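Local coordinates for Oxidored_FMN domain-containing protein ([Pseudomonas] geniculata N1, PDB 6L6J), which oxidises the amine 6-hydroxypseudooxynicotine, probably passing electrons through its FMN to a [4Fe-4S] cluster, and also binds ADP, at residues 484-489 with 615-620; 491-496 with 526-531. One frame throughout, in Å; residues are numbered along the deposited sequence.

Interaction 1: residues 484-489 with 615-620; sequences KWRGEG and LVTGQL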
ATOM      1  N   LYS A 484       0.175  16.566  19.050  1.00 35.27           N
ATOM      2  CA  LYS A 484       0.954  15.943  20.146  1.00 39.43           C
ATOM      3  C   LYS A 484       0.182  14.734  20.687  1.00 37.68           C
ATOM      4  O   LYS A 484      -1.058  14.771  20.738  1.00 38.30           O
ATOM      5  CB  LYS A 484       1.210  16.945  21.279  1.00 43.23           C
ATOM      6  CG  LYS A 484       2.418  17.863  21.079  1.00 49.42           C
ATOM      7  CD  LYS A 484       2.784  18.662  22.322  1.00 54.78           C
ATOM      8  CE  LYS A 484       3.012  17.789  23.552  1.00 58.24           C
ATOM      9  NZ  LYS A 484       3.609  18.557  24.673  1.00 56.83           N
ATOM     10  N   TRP A 485       0.895  13.706  21.115  1.00 36.35           N
ATOM     11  CA  TRP A 485       0.290  12.585  21.877  1.00 35.89           C
ATOM     12  C   TRP A 485      -0.005  13.083  23.294  1.00 34.12           C
ATOM     13  O   TRP A 485       0.819  13.784  23.881  1.00 32.33           O
ATOM     14  CB  TRP A 485       1.186  11.341  21.826  1.00 35.38           C
ATOM     15  CG  TRP A 485       1.420  10.907  20.413  1.00 34.11           C
ATOM     16  CD1 TRP A 485       2.292  11.452  19.517  1.00 31.87           C
ATOM     17  CD2 TRP A 485       0.698   9.887  19.707  1.00 34.37           C
ATOM     18  NE1 TRP A 485       2.202  10.802  18.320  1.00 32.10           N
ATOM     19  CE2 TRP A 485       1.234   9.841  18.402  1.00 33.00           C
ATOM     20  CE3 TRP A 485      -0.316   8.984  20.062  1.00 35.83           C
ATOM     21  CZ2 TRP A 485       0.770   8.943  17.445  1.00 34.44           C
ATOM     22  CZ3 TRP A 485      -0.769   8.087  19.117  1.00 35.39           C
ATOM     23  CH2 TRP A 485      -0.243   8.081  17.823  1.00 35.59           C
ATOM     24  N   ARG A 486      -1.219  12.817  23.743  1.00 37.83           N
ATOM     25  CA  ARG A 486      -1.761  13.210  25.061  1.00 39.30           C
ATOM     26  C   ARG A 486      -1.502  12.068  26.053  1.00 40.75           C
ATOM     27  O   ARG A 486      -1.210  10.926  25.589  1.00 39.09           O
ATOM     28  CB  ARG A 486      -3.258  13.469  24.893  1.00 42.54           C
ATOM     29  CG  ARG A 486      -4.045  12.208  24.551  1.00 43.61           C
ATOM     30  CD  ARG A 486      -5.405  12.533  23.974  1.00 45.77           C
ATOM     31  NE  ARG A 486      -6.264  13.240  24.916  1.00 44.54           N
ATOM     32  CZ  ARG A 486      -7.500  13.621  24.652  1.00 38.83           C
ATOM     33  NH1 ARG A 486      -8.028  13.343  23.476  1.00 37.25           N
ATOM     34  NH2 ARG A 486      -8.207  14.246  25.574  1.00 40.74           N
ATOM     35  N   GLY A 487      -1.664  12.334  27.352  1.00 38.93           N
ATOM     36  CA  GLY A 487      -1.160  11.431  28.403  1.00 43.51           C
ATOM     37  C   GLY A 487      -2.134  11.154  29.535  1.00 44.03           C
ATOM     38  O   GLY A 487      -1.658  10.702  30.600  1.00 45.10           O
ATOM     39  N   GLU A 488      -3.440  11.361  29.335  1.00 45.46           N
ATOM     40  CA  GLU A 488      -4.466  11.030  30.364  1.00 42.89           C
ATOM     41  C   GLU A 488      -5.226   9.759  29.929  1.00 40.68           C
ATOM     42  O   GLU A 488      -6.213   9.387  30.596  1.00 39.53           O
ATOM     43  CB  GLU A 488      -5.276  12.293  30.692  1.00 45.86           C
ATOM     44  CG  GLU A 488      -6.305  12.719  29.663  1.00 54.63           C
ATOM     45  CD  GLU A 488      -5.797  13.064  28.264  1.00 61.67           C
ATOM     46  OE1 GLU A 488      -5.947  14.246  27.836  1.00 57.54           O
ATOM     47  OE2 GLU A 488      -5.285  12.138  27.578  1.00 63.18           O
ATOM     48  N   GLY A 489      -4.765   9.086  28.866  1.00 40.04           N
ATOM     49  CA  GLY A 489      -5.322   7.804  28.381  1.00 39.69           C
ATOM     50  C   GLY A 489      -6.667   7.957  27.672  1.00 37.90           C
ATOM     51  O   GLY A 489      -7.274   6.928  27.317  1.00 34.52           O
ATOM     52  N   LEU A 615       1.074   5.218  27.631  1.00 29.44           N
ATOM     53  CA  LEU A 615      -0.297   5.432  27.107  1.00 27.59           C
ATOM     54  C   LEU A 615      -0.226   5.934  25.651  1.00 26.31           C
ATOM     55  O   LEU A 615       0.285   7.036  25.418  1.00 22.83           O
ATOM     56  CB  LEU A 615      -1.022   6.420  28.026  1.00 27.05           C
ATOM     57  CG  LEU A 615      -1.200   5.971  29.479  1.00 26.43           C
ATOM     58  CD1 LEU A 615      -1.807   7.076  30.322  1.00 26.46           C
ATOM     59  CD2 LEU A 615      -2.060   4.720  29.585  1.00 25.93           C
ATOM     60  N   VAL A 616      -0.708   5.114  24.712  1.00 27.60           N
ATOM     61  CA  VAL A 616      -0.848   5.449  23.262  1.00 28.67           C
ATOM     62  C   VAL A 616      -2.345   5.417  22.924  1.00 29.61           C
ATOM     63  O   VAL A 616      -2.842   4.332  22.530  1.00 27.92           O
ATOM     64  CB  VAL A 616      -0.033   4.486  22.365  1.00 28.46           C
ATOM     65  CG1 VAL A 616       0.302   5.133  21.032  1.00 29.05           C
ATOM     66  CG2 VAL A 616       1.245   3.994  23.027  1.00 28.51           C
ATOM     67  N   THR A 617      -3.034   6.558  23.086  1.00 32.00           N
ATOM     68  CA  THR A 617      -4.525   6.642  23.047  1.00 34.85           C
ATOM     69  C   THR A 617      -5.038   7.736  22.092  1.00 33.89           C
ATOM     70  O   THR A 617      -6.254   7.771  21.847  1.00 30.60           O
ATOM     71  CB  THR A 617      -5.096   6.829  24.462  1.00 34.65           C
ATOM     72  OG1 THR A 617      -4.629   8.084  24.950  1.00 35.05           O
ATOM     73  CG2 THR A 617      -4.693   5.718  25.408  1.00 36.02           C
ATOM     74  N   GLY A 618      -4.178   8.590  21.546  1.00 34.12           N
ATOM     75  CA  GLY A 618      -4.627   9.598  20.567  1.00 32.07           C
ATOM     76  C   GLY A 618      -3.757  10.833  20.598  1.00 32.70           C
ATOM     77  O   GLY A 618      -2.772  10.856  21.386  1.00 30.01           O
ATOM     78  N   GLN A 619      -4.088  11.793  19.731  1.00 32.40           N
ATOM     79  CA  GLN A 619      -3.313  13.037  19.502  1.00 33.53           C
ATOM     80  C   GLN A 619      -4.253  14.226  19.722  1.00 34.91           C
ATOM     81  O   GLN A 619      -5.446  14.067  19.465  1.00 38.41           O
ATOM     82  CB  GLN A 619      -2.726  13.049  18.088  1.00 34.09           C
ATOM     83  CG  GLN A 619      -1.734  11.929  17.776  1.00 31.82           C
ATOM     84  CD  GLN A 619      -1.539  11.724  16.286  1.00 32.13           C
ATOM     85  OE1 GLN A 619      -2.374  11.142  15.580  1.00 31.96           O
ATOM     86  NE2 GLN A 619      -0.412  12.195  15.787  1.00 29.44           N
ATOM     87  N   LEU A 620      -3.736  15.345  20.227  1.00 35.36           N
ATOM     88  CA  LEU A 620      -4.458  16.639  20.374  1.00 35.11           C
ATOM     89  C   LEU A 620      -3.791  17.676  19.471  1.00 36.92           C
ATOM     90  O   LEU A 620      -2.547  17.787  19.521  1.00 39.15           O
ATOM     91  CB  LEU A 620      -4.402  17.125  21.826  1.00 36.33           C
ATOM     92  CG  LEU A 620      -5.312  16.400  22.809  1.00 37.30           C
ATOM     93  CD1 LEU A 620      -4.910  16.734  24.249  1.00 36.54           C
ATOM     94  CD2 LEU A 620      -6.779  16.738  22.537  1.00 35.54           C
TER
HETATM   95  O   HOH W   1      -1.106   8.916  23.872  1.00 37.58           O
HETATM   96  O   HOH W   2      -2.874   9.010  26.613  1.00 50.20           O

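Interaction 2: residues 491-496 with 526-531; sequences GRNHDE and YDEDYY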
ATOM      1  N   GLY A 491      -9.150   9.200  24.484  1.00 36.21           N
ATOM      2  CA  GLY A 491      -9.064   9.407  23.029  1.00 35.26           C
ATOM      3  C   GLY A 491      -9.894   8.433  22.229  1.00 36.10           C
ATOM      4  O   GLY A 491     -10.218   8.791  21.067  1.00 39.15           O
ATOM      5  N   ARG A 492     -10.170   7.238  22.764  1.00 36.27           N
ATOM      6  CA  ARG A 492     -11.062   6.236  22.112  1.00 34.92           C
ATOM      7  C   ARG A 492     -12.123   5.775  23.104  1.00 35.61           C
ATOM      8  O   ARG A 492     -13.221   6.300  23.004  1.00 43.75           O
ATOM      9  CB  ARG A 492     -10.280   5.053  21.537  1.00 34.94           C
ATOM     10  CG  ARG A 492     -11.131   4.140  20.665  1.00 36.06           C
ATOM     11  CD  ARG A 492     -10.329   3.018  20.033  1.00 35.68           C
ATOM     12  NE  ARG A 492      -9.451   3.502  18.985  1.00 36.44           N
ATOM     13  CZ  ARG A 492      -9.813   3.732  17.725  1.00 37.48           C
ATOM     14  NH1 ARG A 492     -11.064   3.528  17.335  1.00 39.16           N
ATOM     15  NH2 ARG A 492      -8.924   4.183  16.860  1.00 34.84           N
ATOM     16  N   ASN A 493     -11.801   4.843  24.005  1.00 37.16           N
ATOM     17  CA  ASN A 493     -12.784   4.153  24.886  1.00 40.38           C
ATOM     18  C   ASN A 493     -12.823   4.780  26.282  1.00 40.49           C
ATOM     19  O   ASN A 493     -13.684   4.387  27.063  1.00 36.40           O
ATOM     20  CB  ASN A 493     -12.496   2.656  24.957  1.00 42.95           C
ATOM     21  CG  ASN A 493     -12.637   2.033  23.586  1.00 46.43           C
ATOM     22  OD1 ASN A 493     -13.620   2.302  22.900  1.00 41.11           O
ATOM     23  ND2 ASN A 493     -11.652   1.242  23.175  1.00 46.21           N
ATOM     24  N   HIS A 494     -11.898   5.693  26.579  1.00 43.65           N
ATOM     25  CA  HIS A 494     -11.909   6.534  27.803  1.00 41.41           C
ATOM     26  C   HIS A 494     -12.231   7.969  27.386  1.00 45.07           C
ATOM     27  O   HIS A 494     -11.433   8.549  26.573  1.00 40.47           O
ATOM     28  CB  HIS A 494     -10.566   6.486  28.546  1.00 38.75           C
ATOM     29  CG  HIS A 494     -10.073   5.118  28.887  1.00 36.10           C
ATOM     30  ND1 HIS A 494     -10.196   4.576  30.144  1.00 35.60           N
ATOM     31  CD2 HIS A 494      -9.397   4.212  28.159  1.00 34.98           C
ATOM     32  CE1 HIS A 494      -9.648   3.382  30.155  1.00 34.20           C
ATOM     33  NE2 HIS A 494      -9.145   3.141  28.960  1.00 31.57           N
ATOM     34  N   ASP A 495     -13.343   8.495  27.915  1.00 42.07           N
ATOM     35  CA  ASP A 495     -13.720   9.932  27.856  1.00 44.03           C
ATOM     36  C   ASP A 495     -13.091  10.637  29.065  1.00 42.21           C
ATOM     37  O   ASP A 495     -12.912  11.859  29.009  1.00 43.16           O
ATOM     38  CB  ASP A 495     -15.248  10.082  27.787  1.00 46.12           C
ATOM     39  CG  ASP A 495     -16.013   9.543  28.993  1.00 46.81           C
ATOM     40  OD1 ASP A 495     -15.540   8.597  29.636  1.00 48.61           O
ATOM     41  OD2 ASP A 495     -17.075  10.078  29.287  1.00 50.78           O
ATOM     42  N   GLU A 496     -12.759   9.868  30.101  1.00 42.85           N
ATOM     43  CA  GLU A 496     -12.308  10.367  31.427  1.00 46.56           C
ATOM     44  C   GLU A 496     -10.866   9.930  31.676  1.00 46.58           C
ATOM     45  O   GLU A 496     -10.497   8.782  31.396  1.00 42.02           O
ATOM     46  CB  GLU A 496     -13.234   9.838  32.527  1.00 51.75           C
ATOM     47  CG  GLU A 496     -14.564  10.576  32.631  1.00 57.33           C
ATOM     48  CD  GLU A 496     -14.451  12.025  33.089  1.00 62.99           C
ATOM     49  OE1 GLU A 496     -13.673  12.312  34.039  1.00 66.50           O
ATOM     50  OE2 GLU A 496     -15.122  12.876  32.486  1.00 70.73           O
ATOM     51  N   TYR A 526       0.035   0.624  26.375  1.00 30.53           N
ATOM     52  CA  TYR A 526      -1.442   0.542  26.238  1.00 28.17           C
ATOM     53  C   TYR A 526      -1.812   1.187  24.908  1.00 28.97           C
ATOM     54  O   TYR A 526      -1.491   2.384  24.707  1.00 29.23           O
ATOM     55  CB  TYR A 526      -2.114   1.200  27.439  1.00 28.45           C
ATOM     56  CG  TYR A 526      -3.610   1.026  27.529  1.00 28.68           C
ATOM     57  CD1 TYR A 526      -4.209  -0.219  27.402  1.00 27.53           C
ATOM     58  CD2 TYR A 526      -4.424   2.110  27.816  1.00 27.77           C
ATOM     59  CE1 TYR A 526      -5.581  -0.363  27.527  1.00 28.04           C
ATOM     60  CE2 TYR A 526      -5.793   1.978  27.955  1.00 26.56           C
ATOM     61  CZ  TYR A 526      -6.373   0.739  27.799  1.00 27.56           C
ATOM     62  OH  TYR A 526      -7.727   0.628  27.918  1.00 31.95           O
ATOM     63  N   ASP A 527      -2.378   0.376  24.011  1.00 29.15           N
ATOM     64  CA  ASP A 527      -2.729   0.762  22.624  1.00 29.63           C
ATOM     65  C   ASP A 527      -4.244   0.964  22.529  1.00 29.24           C
ATOM     66  O   ASP A 527      -4.969  -0.042  22.536  1.00 27.39           O
ATOM     67  CB  ASP A 527      -2.223  -0.279  21.628  1.00 30.60           C
ATOM     68  CG  ASP A 527      -2.462   0.124  20.194  1.00 30.59           C
ATOM     69  OD1 ASP A 527      -2.728   1.338  19.976  1.00 28.65           O
ATOM     70  OD2 ASP A 527      -2.378  -0.775  19.315  1.00 34.80           O
ATOM     71  N   GLU A 528      -4.666   2.230  22.473  1.00 29.92           N
ATOM     72  CA  GLU A 528      -6.032   2.686  22.101  1.00 31.50           C
ATOM     73  C   GLU A 528      -5.971   3.483  20.780  1.00 33.26           C
ATOM     74  O   GLU A 528      -6.954   4.194  20.475  1.00 36.33           O
ATOM     75  CB  GLU A 528      -6.594   3.573  23.215  1.00 31.73           C
ATOM     76  CG  GLU A 528      -7.176   2.791  24.371  1.00 33.77           C
ATOM     77  CD  GLU A 528      -8.670   2.568  24.271  1.00 35.30           C
ATOM     78  OE1 GLU A 528      -9.410   3.565  24.315  1.00 37.84           O
ATOM     79  OE2 GLU A 528      -9.083   1.404  24.130  1.00 35.07           O
ATOM     80  N   ASP A 529      -4.846   3.422  20.058  1.00 30.34           N
ATOM     81  CA  ASP A 529      -4.654   4.088  18.746  1.00 28.48           C
ATOM     82  C   ASP A 529      -4.919   3.070  17.639  1.00 28.73           C
ATOM     83  O   ASP A 529      -5.532   3.467  16.649  1.00 31.22           O
ATOM     84  CB  ASP A 529      -3.246   4.657  18.605  1.00 28.75           C
ATOM     85  CG  ASP A 529      -2.907   5.056  17.188  1.00 28.18           C
ATOM     86  OD1 ASP A 529      -3.285   6.161  16.788  1.00 26.45           O
ATOM     87  OD2 ASP A 529      -2.299   4.229  16.496  1.00 30.89           O
ATOM     88  N   TYR A 530      -4.435   1.832  17.799  1.00 27.26           N
ATOM     89  CA  TYR A 530      -4.783   0.644  16.963  1.00 26.91           C
ATOM     90  C   TYR A 530      -3.937   0.595  15.677  1.00 27.81           C
ATOM     91  O   TYR A 530      -4.220  -0.262  14.785  1.00 25.88           O
ATOM     92  CB  TYR A 530      -6.284   0.634  16.607  1.00 25.02           C
ATOM     93  CG  TYR A 530      -7.245   0.348  17.739  1.00 24.03           C
ATOM     94  CD1 TYR A 530      -6.818   0.205  19.052  1.00 23.65           C
ATOM     95  CD2 TYR A 530      -8.606   0.250  17.499  1.00 23.21           C
ATOM     96  CE1 TYR A 530      -7.702  -0.067  20.085  1.00 23.57           C
ATOM     97  CE2 TYR A 530      -9.513   0.016  18.521  1.00 22.96           C
ATOM     98  CZ  TYR A 530      -9.061  -0.150  19.817  1.00 24.44           C
ATOM     99  OH  TYR A 530      -9.971  -0.444  20.779  1.00 21.26           O
ATOM    100  N   TYR A 531      -2.928   1.462  15.533  1.00 28.29           N
ATOM    101  CA  TYR A 531      -2.021   1.422  14.346  1.00 27.77           C
ATOM    102  C   TYR A 531      -0.585   1.087  14.789  1.00 28.79           C
ATOM    103  O   TYR A 531      -0.427   0.236  15.659  1.00 45.66           O
ATOM    104  CB  TYR A 531      -2.291   2.707  13.557  1.00 26.22           C
ATOM    105  CG  TYR A 531      -1.688   2.769  12.181  1.00 27.15           C
ATOM    106  CD1 TYR A 531      -1.199   1.643  11.543  1.00 27.24           C
ATOM    107  CD2 TYR A 531      -1.565   3.974  11.520  1.00 30.09           C
ATOM    108  CE1 TYR A 531      -0.596   1.718  10.299  1.00 27.69           C
ATOM    109  CE2 TYR A 531      -0.994   4.061  10.255  1.00 29.09           C
ATOM    110  CZ  TYR A 531      -0.493   2.930   9.640  1.00 28.53           C
ATOM    111  OH  TYR A 531       0.080   3.000   8.392  1.00 27.20           O
TER
HETATM  112  O   HOH W   3      -9.099   5.984  25.376  1.00 32.28           O
HETATM  113  O   HOH W   4     -12.939   0.013  20.682  1.00 28.39           O

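Interaction 1: residues 484-489 with 615-620
Lys484 and Leu620 pair through their backbones. Lys484 N donates to Leu620 O at 3.0 Å, and Leu620 N returns a bond to Lys484 O at 2.8 Å. Trp485 and Gln619 form the next pair, a non-hydrogen-bonded one. Beyond it Arg486 N reaches Gly618 O only weakly.

The Trp485 indole lies against the Gln619 side chain. Gln619 CG sits 3.7 Å from the centroid of the Trp485 six-membered ring, over its face, as a CH-pi contact. The Gln619 chain runs on extended (chi2 162°), and its amide stacks on the ring with the planes 19° apart. Trp485 CZ3 also meets Val616 CG1 at 3.7 Å.

This is a short antiparallel pairing of strands 483-485 and 612-621 in the mixed sheet that also holds strands 506-507 and 522-527, probably that of the OYE-like second alpha/beta domain. Past Arg486 the strand pairing stops and two waters bridge the backbones. One links Arg486 O, Leu615 O and Thr617 N. The other joins Arg486 O, Gly489 N and Thr617 OG1, a hydroxyl also bonded to Val490 O. Thr617 packs on Gly489 here.

Within 484-489 Arg486 and Glu488 form a salt bridge, which holds the guanidinium beside Leu620. Arg486 NE and NH2 both grip Glu488 OE1, which lies in the guanidinium plane. Leu620 CD2 rests over one face of that guanidinium, 3.7 Å from Arg486 NH1. Leu615 CD1 packs on Gly487 O at 3.6 Å.

Interaction 2: residues 491-496 with 526-531
The Arg492 guanidinium lies flat on the Tyr530 ring. The planes are 10° apart and the centres 4.1 Å apart, an off-centre cation-pi stack. CG anti to the backbone N (chi1 -170°) and an extended chi2 bring Arg492 CD over the ring near Tyr530 CZ. The bend at chi3 then lays NE and the guanidinium on the face. From there Arg492 NE donates to Glu528 O at 3.0 Å. The oxygen lies near the guanidinium plane, but the donor stands above the carbonyl plane.

The Glu528 carboxylate turns its two oxygens to Asn493. Glu528 OE1 takes the Asn493 backbone N at 2.7 Å, nearly end-on to its C-O bond. Glu528 OE2 takes Asn493 ND2 at 2.7 Å on the syn side, with the amide turned steeply to the carboxylate. Thr553 OG1 also bonds Glu528 OE2 and Tyr530 OH. A water bonded to Glu528 OE1 accepts from Arg492 N and His494 N.

His494 and Tyr526 meet rim to rim, their planes at 73°. A nearly straight hydrogen bond joins His494 NE2 and Tyr526 OH at 3.1 Å.

The contact ties the loop between strands 483-485 and 506-507 to the end of strand 522-527, which runs between strands 547-552 and 612-621 and leads on toward helix 533-542.

How the interactions relate
Strands 612-621 and 522-527 are neighbours in one mixed sheet, and this joins interaction 1 to interaction 2. Their centres are 8 Å apart. Val616 N lies 2.8 Å from Tyr526 O, and Val616 O lies 2.8 Å from Glu528 N; both are probable hydrogen bonds. Thr617 CG2 packs on Glu528 CB at 3.6 Å. The chain leaves 484-489 and passes almost directly into 491-496, with Gly489 O 3.5 Å from His494 CB. Interaction 1 stands nearer the ADP: the Gln619 side chain is about 7 Å from it, against about 13 Å for that of Asp529. Gln619 comes within about 4 Å of the side chain of the ADP-binding Arg426, while that of Asp529 stays about 7 Å away.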